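Local coordinates for protein 6-phospho-beta-d glycosidase (Streptococcus pyogenes, PDB 5FOO) that probably hydrolyses 6-phosphorylated beta-glucosides, as a family 1 glycoside hydrolase whose pocket holds 6-phosphocyclophellitol, at residues D140-F145 and F161-P166; N116-D121 and G131-K136; Q205-G210 and G217-I222. The protein carries 1 engineered substitution. All coordinates share one frame; numbering follows the deposited sequence.

Contact 1: residues D140-F145 and F161-P166; sequences DLFVAF and FVHNEP. With JAZ (6-phosphocyclophellitol), chain G.
At the carboxy-terminal rim of the barrel's fourth parallel strand, 159-161, Phe142 of the surrounding helix 136-153 packs on Val162 and His163. Its side chain leaves the helix with CG anti to the backbone N (chi1 177°), which carries the ring straight out to the strand end. There CE2 of Phe142 touches CG1 of Val162 at 3.6 Å. The same CE2 is 3.8 Å from CE1 of His163. The phenyl and imidazole planes are nearly parallel, at 10°, but so displaced, with centroids 5.5 Å apart, that they hardly overlap. CG1 of Val162 touches both rings, at the edge of the phenyl and over the centre of one face of the His163 imidazole, 3.8 Å above its plane. A short, branched apolar side chain suits this place, since it can pack on both rings at once. Histidine suits the next, because its ring can pack against hydrocarbon while both nitrogens are bonded, ND1 to His118 ND1 and NE2 to the carbonyl of Leu196 in helix 186-208.

The chain then enters the Asn-Glu-Pro motif of family 1 glycosidases, which in relatives carries the acid/base glutamate at the end of strand four of the (beta/alpha)8 barrel. Asn164 ND2 donates to Glu165 OE1 at 3.0 Å, meeting the carboxylate on its anti side, and gives a weak, long bond to O17 of 6-phosphocyclophellitol. That hydroxyl donates in turn to Glu165 OE1 at 3.1 Å, closing a triangle of amide, carboxylate and ligand. Asn297 ND2 bonds Asn164 OD1, which with the bond to Glu165 fixes which way the amide is turned, while Asn224 and Tyr299 hold the other carboxylate oxygen of Glu165. Pro166 begins helix 166-174, for which Glu165 occupies the N-cap position.

Contact 2: residues N116-D121 and G131-K136; sequences NLHHFD and GGWESK. With JAZ (6-phosphocyclophellitol), chain G.
Trp133 brings CZ2 of its indole over one face of the His118 imidazole, displaced toward the ring's rim and only 3.3 Å from CE1 of His118. The planes are inclined at 49°, an oblique meeting, and the two side chains arrive from opposite directions. Packing is tight where this one corner, CZ2, presses on the imidazole face.

A water joins the two rings through their nitrogens. It lies in the plane of both, 2.8 Å from His118 NE2, and accepts from Trp133 NE1 at 3.2 Å; His118 ND1 is bonded to His163 ND1. The looser, solvent side is at Glu134, Ser135 and Lys136, which are partly exposed.

His118 stands next to the ligand residue His119, whose NE2 donates to O16 of 6-phosphocyclophellitol at 3.0 Å. The backbone N of His119 is held by Asp121 OD1, met from above the carboxylate plane at 2.9 Å, which holds the loop that presents His119 to the ligand.

The two loops flank helix 124-130. Behind them Trp133 meets Phe142 of helix 136-153 edge-to-face and touches Leu196 of helix 186-208, while Val169 of helix 166-174 packs on both His118 and Trp133.

Contact 3: residues Q205-G210 and G217-I222; sequences QAYRRG and GRIGTI. With EDO (1,2-ethanediol), chain H.
Tyr207, near the end of helix 186-208, meets Gly217 and Ile219 at the start of strand 218-224, the fifth strand of the (beta/alpha)8 barrel. Strand 159-161, this helix and strand 218-224 form one right-handed beta-alpha-beta crossover, and the contact lies where the helix hands over to the strand.

Of hydrogen bonds across the contact there is one: the backbone N of Gly217 donates to Tyr207 OH at 3.0 Å, with an N-H...O angle of 139°. With its ring trans to the main-chain nitrogen (chi1 175°), the tyrosine reaches across to the strand. Glycine suits this place, because it lets the backbone come close to the hydroxyl, CA of Gly217 lying 3.4 Å from Tyr207 OH.

The apolar part joins Tyr207 to Ile219, the two side chains running alongside in opposing senses. CD2 of Tyr207 lies 3.8 Å from CG2 of Ile219, and CB of Tyr207 is equally close to CD1 of Ile219, so both branches of the isoleucine are used. Phe150 of helix 136-153 meets the tyrosine ring edge-to-face and also touches Ile219.

Charged groups work at the margin. Arg208 passes loosely by Ile219 toward Asp292 and the carbonyl of Arg290; Asp292 also receives the backbone N of Ile219, so a single carboxylate ties helix end to strand. The Arg218 side chain sets out away from the helix. Bent at chi3 (-64°), it grips a 1,2-ethanediol, probably picked up from the crystallisation medium, with Arg218 NE 2.9 Å from O2 of the diol and Arg218 NH2 3.0 Å from its O1.

Along the chain the contacts follow in series, contact 2, then contact 1, then contact 3, each closing before the next opens, at strands three to five of one (beta/alpha)8 barrel and the loops that follow them. Contacts 1 and 2 have centres about 7 Å apart and touch through probable backbone hydrogen bonds, Phe161 O with Leu117 N and Asn164 N with His118 O; both reach the bound inhibitor. Contact 3, centred about 11 Å from contact 1 and about 17 Å from contact 2, holds no pocket residue, yet its strand runs beside 161-166, with Val162 N bonded to Gly220 O. Helices 136-153 and 186-208 pack on the outside of these strands.

Contact 1: residues D140-F145 and F161-P166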
loop_
_atom_site.group_PDB
_atom_site.type_symbol
_atom_site.label_atom_id
_atom_site.label_comp_id
_atom_site.label_asym_id
_atom_site.label_seq_id
_atom_site.Cartn_x
_atom_site.Cartn_y
_atom_site.Cartn_z
ATOM N N ASP A 140 -15.822 5.321 12.497
ATOM C CA ASP A 140 -16.981 6.098 11.984
ATOM C C ASP A 140 -16.560 7.425 11.408
ATOM O O ASP A 140 -17.112 7.830 10.432
ATOM C CB ASP A 140 -18.033 6.337 13.077
ATOM C CG ASP A 140 -18.865 5.088 13.379
ATOM O OD1 ASP A 140 -19.042 4.215 12.521
ATOM O OD2 ASP A 140 -19.362 4.968 14.496
ATOM N N LEU A 141 -15.595 8.121 12.019
ATOM C CA LEU A 141 -15.129 9.380 11.473
ATOM C C LEU A 141 -14.376 9.162 10.093
ATOM O O LEU A 141 -14.465 9.989 9.170
ATOM C CB LEU A 141 -14.237 10.090 12.478
ATOM C CG LEU A 141 -14.827 10.423 13.841
ATOM C CD1 LEU A 141 -13.842 11.187 14.695
ATOM C CD2 LEU A 141 -16.124 11.212 13.703
ATOM N N PHE A 142 -13.671 8.040 9.973
ATOM C CA PHE A 142 -13.048 7.659 8.702
ATOM C C PHE A 142 -14.116 7.484 7.598
ATOM O O PHE A 142 -13.956 7.946 6.469
ATOM C CB PHE A 142 -12.179 6.404 8.904
ATOM C CG PHE A 142 -11.537 5.863 7.670
ATOM C CD1 PHE A 142 -10.609 6.593 6.984
ATOM C CD2 PHE A 142 -11.798 4.570 7.270
ATOM C CE1 PHE A 142 -9.998 6.087 5.893
ATOM C CE2 PHE A 142 -11.198 4.070 6.150
ATOM C CZ PHE A 142 -10.312 4.830 5.462
ATOM N N VAL A 143 -15.215 6.864 7.960
ATOM C CA VAL A 143 -16.352 6.700 7.036
ATOM C C VAL A 143 -16.910 8.019 6.600
ATOM O O VAL A 143 -17.203 8.207 5.439
ATOM C CB VAL A 143 -17.499 5.852 7.668
ATOM C CG1 VAL A 143 -18.762 5.834 6.799
ATOM C CG2 VAL A 143 -16.998 4.435 7.938
ATOM N N ALA A 144 -17.072 8.944 7.519
ATOM C CA ALA A 144 -17.558 10.244 7.152
ATOM C C ALA A 144 -16.604 10.967 6.210
ATOM O O ALA A 144 -17.040 11.628 5.231
ATOM C CB ALA A 144 -17.866 11.037 8.387
ATOM N N PHE A 145 -15.283 10.836 6.473
ATOM C CA PHE A 145 -14.270 11.319 5.530
ATOM C C PHE A 145 -14.431 10.688 4.128
ATOM O O PHE A 145 -14.351 11.388 3.127
ATOM C CB PHE A 145 -12.855 11.055 6.111
ATOM C CG PHE A 145 -11.765 10.975 5.120
ATOM C CD1 PHE A 145 -11.422 12.075 4.356
ATOM C CD2 PHE A 145 -10.967 9.823 5.035
ATOM C CE1 PHE A 145 -10.368 12.011 3.476
ATOM C CE2 PHE A 145 -9.950 9.755 4.136
ATOM C CZ PHE A 145 -9.640 10.847 3.365
ATOM N N PHE A 161 -9.818 2.836 -3.398
ATOM C CA PHE A 161 -9.235 1.876 -2.493
ATOM C C PHE A 161 -9.279 2.392 -1.067
ATOM O O PHE A 161 -9.029 3.546 -0.819
ATOM C CB PHE A 161 -7.829 1.514 -2.989
ATOM C CG PHE A 161 -7.842 0.695 -4.241
ATOM C CD1 PHE A 161 -8.010 -0.677 -4.188
ATOM C CD2 PHE A 161 -7.770 1.305 -5.472
ATOM C CE1 PHE A 161 -8.118 -1.440 -5.351
ATOM C CE2 PHE A 161 -7.846 0.549 -6.653
ATOM C CZ PHE A 161 -8.029 -0.807 -6.596
ATOM N N VAL A 162 -9.634 1.534 -0.112
ATOM C CA VAL A 162 -9.904 2.032 1.223
ATOM C C VAL A 162 -8.581 2.209 2.033
ATOM O O VAL A 162 -8.388 3.246 2.641
ATOM C CB VAL A 162 -10.906 1.157 2.020
ATOM C CG1 VAL A 162 -11.133 1.785 3.414
ATOM C CG2 VAL A 162 -12.273 1.078 1.329
ATOM N N HIS A 163 -7.712 1.193 2.030
ATOM C CA HIS A 163 -6.425 1.268 2.700
ATOM C C HIS A 163 -5.319 0.775 1.774
ATOM O O HIS A 163 -5.539 -0.058 0.876
ATOM C CB HIS A 163 -6.362 0.317 3.899
ATOM C CG HIS A 163 -7.472 0.441 4.901
ATOM N ND1 HIS A 163 -7.590 1.509 5.738
ATOM C CD2 HIS A 163 -8.434 -0.415 5.262
ATOM C CE1 HIS A 163 -8.606 1.340 6.556
ATOM N NE2 HIS A 163 -9.148 0.180 6.275
ATOM N N ASN A 164 -4.108 1.255 2.041
ATOM C CA ASN A 164 -2.912 0.563 1.656
ATOM C C ASN A 164 -2.396 -0.264 2.829
ATOM O O ASN A 164 -2.092 0.288 3.895
ATOM C CB ASN A 164 -1.842 1.566 1.260
ATOM C CG ASN A 164 -0.535 0.891 0.915
ATOM O OD1 ASN A 164 -0.338 0.427 -0.212
ATOM N ND2 ASN A 164 0.359 0.821 1.884
ATOM N N GLU A 165 -2.302 -1.554 2.626
ATOM C CA GLU A 165 -1.668 -2.501 3.555
ATOM C C GLU A 165 -2.006 -2.278 5.021
ATOM O O GLU A 165 -1.143 -1.875 5.847
ATOM C CB GLU A 165 -0.158 -2.542 3.360
ATOM C CG GLU A 165 0.312 -2.915 1.985
ATOM C CD GLU A 165 1.828 -2.563 1.762
ATOM O OE1 GLU A 165 2.350 -1.361 1.889
ATOM O OE2 GLU A 165 2.502 -3.526 1.405
ATOM N N PRO A 166 -3.266 -2.535 5.353
ATOM C CA PRO A 166 -3.663 -2.374 6.687
ATOM C C PRO A 166 -2.895 -3.232 7.689
ATOM O O PRO A 166 -2.682 -2.754 8.823
ATOM C CB PRO A 166 -5.146 -2.663 6.654
ATOM C CG PRO A 166 -5.324 -3.585 5.534
ATOM C CD PRO A 166 -4.377 -3.007 4.519
HETATM C C2 JAZ G . 6.827 2.352 0.599
HETATM C C3 JAZ G . 5.324 2.403 0.250
HETATM C C4 JAZ G . 4.645 1.086 0.606
HETATM C C5 JAZ G . 5.274 -0.106 -0.101
HETATM C C6 JAZ G . 6.771 -0.126 0.119
HETATM C C7 JAZ G . 7.431 1.213 -0.214
HETATM C C8 JAZ G . 8.954 1.145 -0.135
HETATM O O9 JAZ G . 9.294 0.849 1.217
HETATM P P10 JAZ G . 10.660 1.407 1.807
HETATM O O11 JAZ G . 10.643 0.951 3.223
HETATM O O12 JAZ G . 10.838 2.835 1.499
HETATM O O13 JAZ G . 11.720 0.745 1.041
HETATM O O14 JAZ G . 7.056 -0.542 1.461
HETATM O O15 JAZ G . 7.484 3.561 0.202
HETATM O O16 JAZ G . 4.762 3.433 1.023
HETATM O O17 JAZ G . 3.261 1.158 0.311
#

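Contact 2: residues N116-D121 and G131-K136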
loop_
_atom_site.group_PDB
_atom_site.type_symbol
_atom_site.label_atom_id
_atom_site.label_comp_id
_atom_site.label_asym_id
_atom_site.label_seq_id
_atom_site.Cartn_x
_atom_site.Cartn_y
_atom_site.Cartn_z
ATOM N N ASN A 116 -6.558 6.027 -3.229
ATOM C CA ASN A 116 -6.526 5.349 -1.951
ATOM C C ASN A 116 -6.933 6.327 -0.886
ATOM O O ASN A 116 -6.570 7.473 -0.986
ATOM C CB ASN A 116 -5.119 4.814 -1.726
ATOM C CG ASN A 116 -4.926 4.198 -0.356
ATOM O OD1 ASN A 116 -5.837 3.561 0.236
ATOM N ND2 ASN A 116 -3.756 4.393 0.159
ATOM N N LEU A 117 -7.637 5.871 0.162
ATOM C CA LEU A 117 -8.029 6.736 1.255
ATOM C C LEU A 117 -7.190 6.775 2.513
ATOM O O LEU A 117 -7.394 7.675 3.346
ATOM C CB LEU A 117 -9.468 6.478 1.647
ATOM C CG LEU A 117 -10.417 6.557 0.470
ATOM C CD1 LEU A 117 -11.726 5.890 0.836
ATOM C CD2 LEU A 117 -10.574 8.010 0.053
ATOM N N HIS A 118 -6.242 5.862 2.649
ATOM C CA HIS A 118 -5.453 5.781 3.899
ATOM C C HIS A 118 -4.163 5.114 3.576
ATOM O O HIS A 118 -4.153 3.964 3.144
ATOM C CB HIS A 118 -6.238 5.014 4.952
ATOM C CG HIS A 118 -5.481 4.677 6.187
ATOM N ND1 HIS A 118 -5.550 3.444 6.801
ATOM C CD2 HIS A 118 -4.643 5.416 6.950
ATOM C CE1 HIS A 118 -4.750 3.414 7.850
ATOM N NE2 HIS A 118 -4.181 4.595 7.953
ATOM N N HIS A 119 -3.057 5.831 3.774
ATOM C CA HIS A 119 -1.730 5.244 3.593
ATOM C C HIS A 119 -0.859 5.683 4.794
ATOM O O HIS A 119 -0.087 6.666 4.717
ATOM C CB HIS A 119 -1.136 5.713 2.222
ATOM C CG HIS A 119 0.011 4.897 1.756
ATOM N ND1 HIS A 119 0.170 4.507 0.446
ATOM C CD2 HIS A 119 1.051 4.357 2.438
ATOM C CE1 HIS A 119 1.260 3.774 0.329
ATOM N NE2 HIS A 119 1.822 3.673 1.527
ATOM N N PHE A 120 -1.060 4.966 5.908
ATOM C CA PHE A 120 -0.336 5.128 7.162
ATOM C C PHE A 120 -0.471 6.526 7.757
ATOM O O PHE A 120 0.467 7.007 8.446
ATOM C CB PHE A 120 1.184 4.850 6.949
ATOM C CG PHE A 120 1.521 3.586 6.177
ATOM C CD1 PHE A 120 0.648 2.520 6.017
ATOM C CD2 PHE A 120 2.791 3.469 5.630
ATOM C CE1 PHE A 120 1.025 1.359 5.296
ATOM C CE2 PHE A 120 3.186 2.335 4.922
ATOM C CZ PHE A 120 2.302 1.267 4.767
ATOM N N ASP A 121 -1.604 7.199 7.494
ATOM C CA ASP A 121 -1.729 8.598 7.816
ATOM C C ASP A 121 -2.941 9.013 8.598
ATOM O O ASP A 121 -3.505 10.072 8.346
ATOM C CB ASP A 121 -1.563 9.469 6.547
ATOM C CG ASP A 121 -2.707 9.269 5.528
ATOM O OD1 ASP A 121 -3.333 8.177 5.531
ATOM O OD2 ASP A 121 -2.976 10.218 4.745
ATOM N N GLY A 131 -7.255 6.833 20.842
ATOM C CA GLY A 131 -6.532 5.623 20.538
ATOM C C GLY A 131 -6.529 5.280 19.037
ATOM O O GLY A 131 -6.100 4.183 18.630
ATOM N N GLY A 132 -6.956 6.203 18.197
ATOM C CA GLY A 132 -6.770 5.972 16.780
ATOM C C GLY A 132 -7.624 4.839 16.246
ATOM O O GLY A 132 -8.800 4.750 16.559
ATOM N N TRP A 133 -7.009 3.956 15.462
ATOM C CA TRP A 133 -7.705 2.794 14.942
ATOM C C TRP A 133 -8.185 1.825 16.047
ATOM O O TRP A 133 -8.952 0.875 15.777
ATOM C CB TRP A 133 -6.821 2.036 13.934
ATOM C CG TRP A 133 -6.513 2.850 12.709
ATOM C CD1 TRP A 133 -5.300 3.306 12.338
ATOM C CD2 TRP A 133 -7.446 3.337 11.728
ATOM N NE1 TRP A 133 -5.392 4.005 11.154
ATOM C CE2 TRP A 133 -6.695 4.047 10.756
ATOM C CE3 TRP A 133 -8.814 3.212 11.558
ATOM C CZ2 TRP A 133 -7.274 4.632 9.630
ATOM C CZ3 TRP A 133 -9.428 3.797 10.413
ATOM C CH2 TRP A 133 -8.655 4.493 9.468
ATOM N N GLU A 134 -7.738 2.042 17.284
ATOM C CA GLU A 134 -8.288 1.230 18.392
ATOM C C GLU A 134 -9.713 1.620 18.618
ATOM O O GLU A 134 -10.412 0.877 19.205
ATOM C CB GLU A 134 -7.521 1.401 19.703
ATOM C CG GLU A 134 -6.030 1.108 19.640
ATOM C CD GLU A 134 -5.288 1.864 20.745
ATOM O OE1 GLU A 134 -5.847 1.957 21.833
ATOM O OE2 GLU A 134 -4.219 2.412 20.510
ATOM N N SER A 135 -10.171 2.764 18.114
ATOM C CA SER A 135 -11.527 3.196 18.423
ATOM C C SER A 135 -12.524 3.023 17.284
ATOM O O SER A 135 -12.294 3.535 16.152
ATOM C CB SER A 135 -11.508 4.637 18.853
ATOM O OG SER A 135 -12.785 5.209 18.637
ATOM N N LYS A 136 -13.660 2.382 17.595
ATOM C CA LYS A 136 -14.746 2.279 16.609
ATOM C C LYS A 136 -15.419 3.605 16.293
ATOM O O LYS A 136 -15.998 3.769 15.199
ATOM C CB LYS A 136 -15.724 1.209 17.009
ATOM C CG LYS A 136 -15.040 -0.180 17.025
ATOM C CD LYS A 136 -15.977 -1.303 17.503
ATOM C CE LYS A 136 -15.249 -2.639 17.471
ATOM N NZ LYS A 136 -16.184 -3.755 17.699
HETATM C C2 JAZ G . 6.827 2.352 0.599
HETATM C C3 JAZ G . 5.324 2.403 0.250
HETATM C C4 JAZ G . 4.645 1.086 0.606
HETATM C C5 JAZ G . 5.274 -0.106 -0.101
HETATM C C6 JAZ G . 6.771 -0.126 0.119
HETATM C C7 JAZ G . 7.431 1.213 -0.214
HETATM C C8 JAZ G . 8.954 1.145 -0.135
HETATM O O9 JAZ G . 9.294 0.849 1.217
HETATM P P10 JAZ G . 10.660 1.407 1.807
HETATM O O11 JAZ G . 10.643 0.951 3.223
HETATM O O12 JAZ G . 10.838 2.835 1.499
HETATM O O13 JAZ G . 11.720 0.745 1.041
HETATM O O14 JAZ G . 7.056 -0.542 1.461
HETATM O O15 JAZ G . 7.484 3.561 0.202
HETATM O O16 JAZ G . 4.762 3.433 1.023
HETATM O O17 JAZ G . 3.261 1.158 0.311
HETATM O O HOH W 1 -2.513 5.085 10.163
#

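Contact 3: residues Q205-G210 and G217-I222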
loop_
_atom_site.group_PDB
_atom_site.type_symbol
_atom_site.label_atom_id
_atom_site.label_comp_id
_atom_site.label_asym_id
_atom_site.label_seq_id
_atom_site.Cartn_x
_atom_site.Cartn_y
_atom_site.Cartn_z
ATOM N N GLN A 205 -19.754 0.120 2.099
ATOM C CA GLN A 205 -21.174 0.370 2.196
ATOM C C GLN A 205 -21.438 1.813 1.789
ATOM O O GLN A 205 -22.376 2.061 1.033
ATOM C CB GLN A 205 -21.721 0.104 3.587
ATOM C CG GLN A 205 -23.241 0.297 3.806
ATOM C CD GLN A 205 -23.612 -0.006 5.239
ATOM O OE1 GLN A 205 -24.392 -0.916 5.518
ATOM N NE2 GLN A 205 -22.963 0.671 6.160
ATOM N N ALA A 206 -20.653 2.757 2.315
ATOM C CA ALA A 206 -20.917 4.171 2.111
ATOM C C ALA A 206 -20.776 4.516 0.631
ATOM O O ALA A 206 -21.562 5.301 0.114
ATOM C CB ALA A 206 -20.024 5.057 2.978
ATOM N N TYR A 207 -19.825 3.865 -0.061
ATOM C CA TYR A 207 -19.573 4.156 -1.439
ATOM C C TYR A 207 -20.831 3.757 -2.231
ATOM O O TYR A 207 -21.293 4.513 -3.104
ATOM C CB TYR A 207 -18.332 3.397 -1.968
ATOM C CG TYR A 207 -18.135 3.615 -3.459
ATOM C CD1 TYR A 207 -17.771 4.861 -3.902
ATOM C CD2 TYR A 207 -18.386 2.600 -4.418
ATOM C CE1 TYR A 207 -17.610 5.126 -5.249
ATOM C CE2 TYR A 207 -18.244 2.861 -5.776
ATOM C CZ TYR A 207 -17.882 4.146 -6.184
ATOM O OH TYR A 207 -17.685 4.523 -7.482
ATOM N N ARG A 208 -21.341 2.558 -1.928
ATOM C CA ARG A 208 -22.437 1.957 -2.704
ATOM C C ARG A 208 -23.814 2.590 -2.485
ATOM O O ARG A 208 -24.621 2.593 -3.394
ATOM C CB ARG A 208 -22.480 0.469 -2.545
ATOM C CG ARG A 208 -21.226 -0.132 -3.110
ATOM C CD ARG A 208 -21.272 -1.607 -2.985
ATOM N NE ARG A 208 -20.132 -2.263 -3.585
ATOM C CZ ARG A 208 -19.597 -3.400 -3.105
ATOM N NH1 ARG A 208 -20.139 -4.035 -2.076
ATOM N NH2 ARG A 208 -18.552 -3.935 -3.702
ATOM N N ARG A 209 -23.993 3.221 -1.343
ATOM C CA ARG A 209 -25.114 4.077 -1.091
ATOM C C ARG A 209 -25.048 5.455 -1.713
ATOM O O ARG A 209 -26.042 6.166 -1.628
ATOM C CB ARG A 209 -25.259 4.274 0.407
ATOM C CG ARG A 209 -25.780 3.028 1.068
ATOM C CD ARG A 209 -25.709 3.183 2.571
ATOM N NE ARG A 209 -26.498 2.183 3.301
ATOM C CZ ARG A 209 -26.577 2.124 4.638
ATOM N NH1 ARG A 209 -25.896 2.977 5.402
ATOM N NH2 ARG A 209 -27.336 1.204 5.222
ATOM N N GLY A 210 -23.928 5.890 -2.281
ATOM C CA GLY A 210 -23.907 7.232 -2.854
ATOM C C GLY A 210 -24.816 7.346 -4.116
ATOM O O GLY A 210 -25.273 6.325 -4.706
ATOM N N GLY A 217 -18.522 3.237 -10.100
ATOM C CA GLY A 217 -17.171 2.723 -10.322
ATOM C C GLY A 217 -16.878 1.524 -9.422
ATOM O O GLY A 217 -17.785 0.844 -9.026
ATOM N N ARG A 218 -15.609 1.280 -9.065
ATOM C CA ARG A 218 -15.280 0.113 -8.291
ATOM C C ARG A 218 -14.515 0.503 -7.053
ATOM O O ARG A 218 -13.881 1.535 -7.055
ATOM C CB ARG A 218 -14.541 -0.917 -9.167
ATOM C CG ARG A 218 -15.548 -1.635 -10.097
ATOM C CD ARG A 218 -14.916 -2.760 -10.896
ATOM N NE ARG A 218 -13.901 -2.213 -11.798
ATOM C CZ ARG A 218 -13.084 -2.948 -12.570
ATOM N NH1 ARG A 218 -13.171 -4.290 -12.523
ATOM N NH2 ARG A 218 -12.164 -2.338 -13.360
ATOM N N ILE A 219 -14.642 -0.298 -5.986
ATOM C CA ILE A 219 -14.010 -0.045 -4.729
ATOM C C ILE A 219 -13.429 -1.300 -4.187
ATOM O O ILE A 219 -14.023 -2.363 -4.301
ATOM C CB ILE A 219 -14.929 0.603 -3.706
ATOM C CG1 ILE A 219 -14.121 0.985 -2.464
ATOM C CG2 ILE A 219 -16.157 -0.253 -3.397
ATOM C CD1 ILE A 219 -14.764 2.059 -1.683
ATOM N N GLY A 220 -12.189 -1.176 -3.702
ATOM C CA GLY A 220 -11.476 -2.300 -3.176
ATOM C C GLY A 220 -10.574 -1.881 -2.064
ATOM O O GLY A 220 -10.828 -0.880 -1.381
ATOM N N THR A 221 -9.559 -2.710 -1.827
ATOM C CA THR A 221 -8.527 -2.397 -0.838
ATOM C C THR A 221 -7.207 -2.894 -1.392
ATOM O O THR A 221 -7.204 -3.598 -2.387
ATOM C CB THR A 221 -8.896 -2.943 0.562
ATOM O OG1 THR A 221 -8.028 -2.353 1.536
ATOM C CG2 THR A 221 -8.782 -4.498 0.606
ATOM N N ILE A 222 -6.084 -2.462 -0.809
ATOM C CA ILE A 222 -4.757 -2.849 -1.267
ATOM C C ILE A 222 -4.112 -3.687 -0.183
ATOM O O ILE A 222 -3.853 -3.209 0.930
ATOM C CB ILE A 222 -3.901 -1.621 -1.628
ATOM C CG1 ILE A 222 -4.534 -0.799 -2.764
ATOM C CG2 ILE A 222 -2.493 -2.025 -2.029
ATOM C CD1 ILE A 222 -4.038 0.629 -2.801
HETATM C C1 EDO H . -13.219 1.692 -13.711
HETATM O O1 EDO H . -12.443 0.617 -13.185
HETATM C C2 EDO H . -14.676 1.482 -13.465
HETATM O O2 EDO H . -14.744 0.478 -12.484
#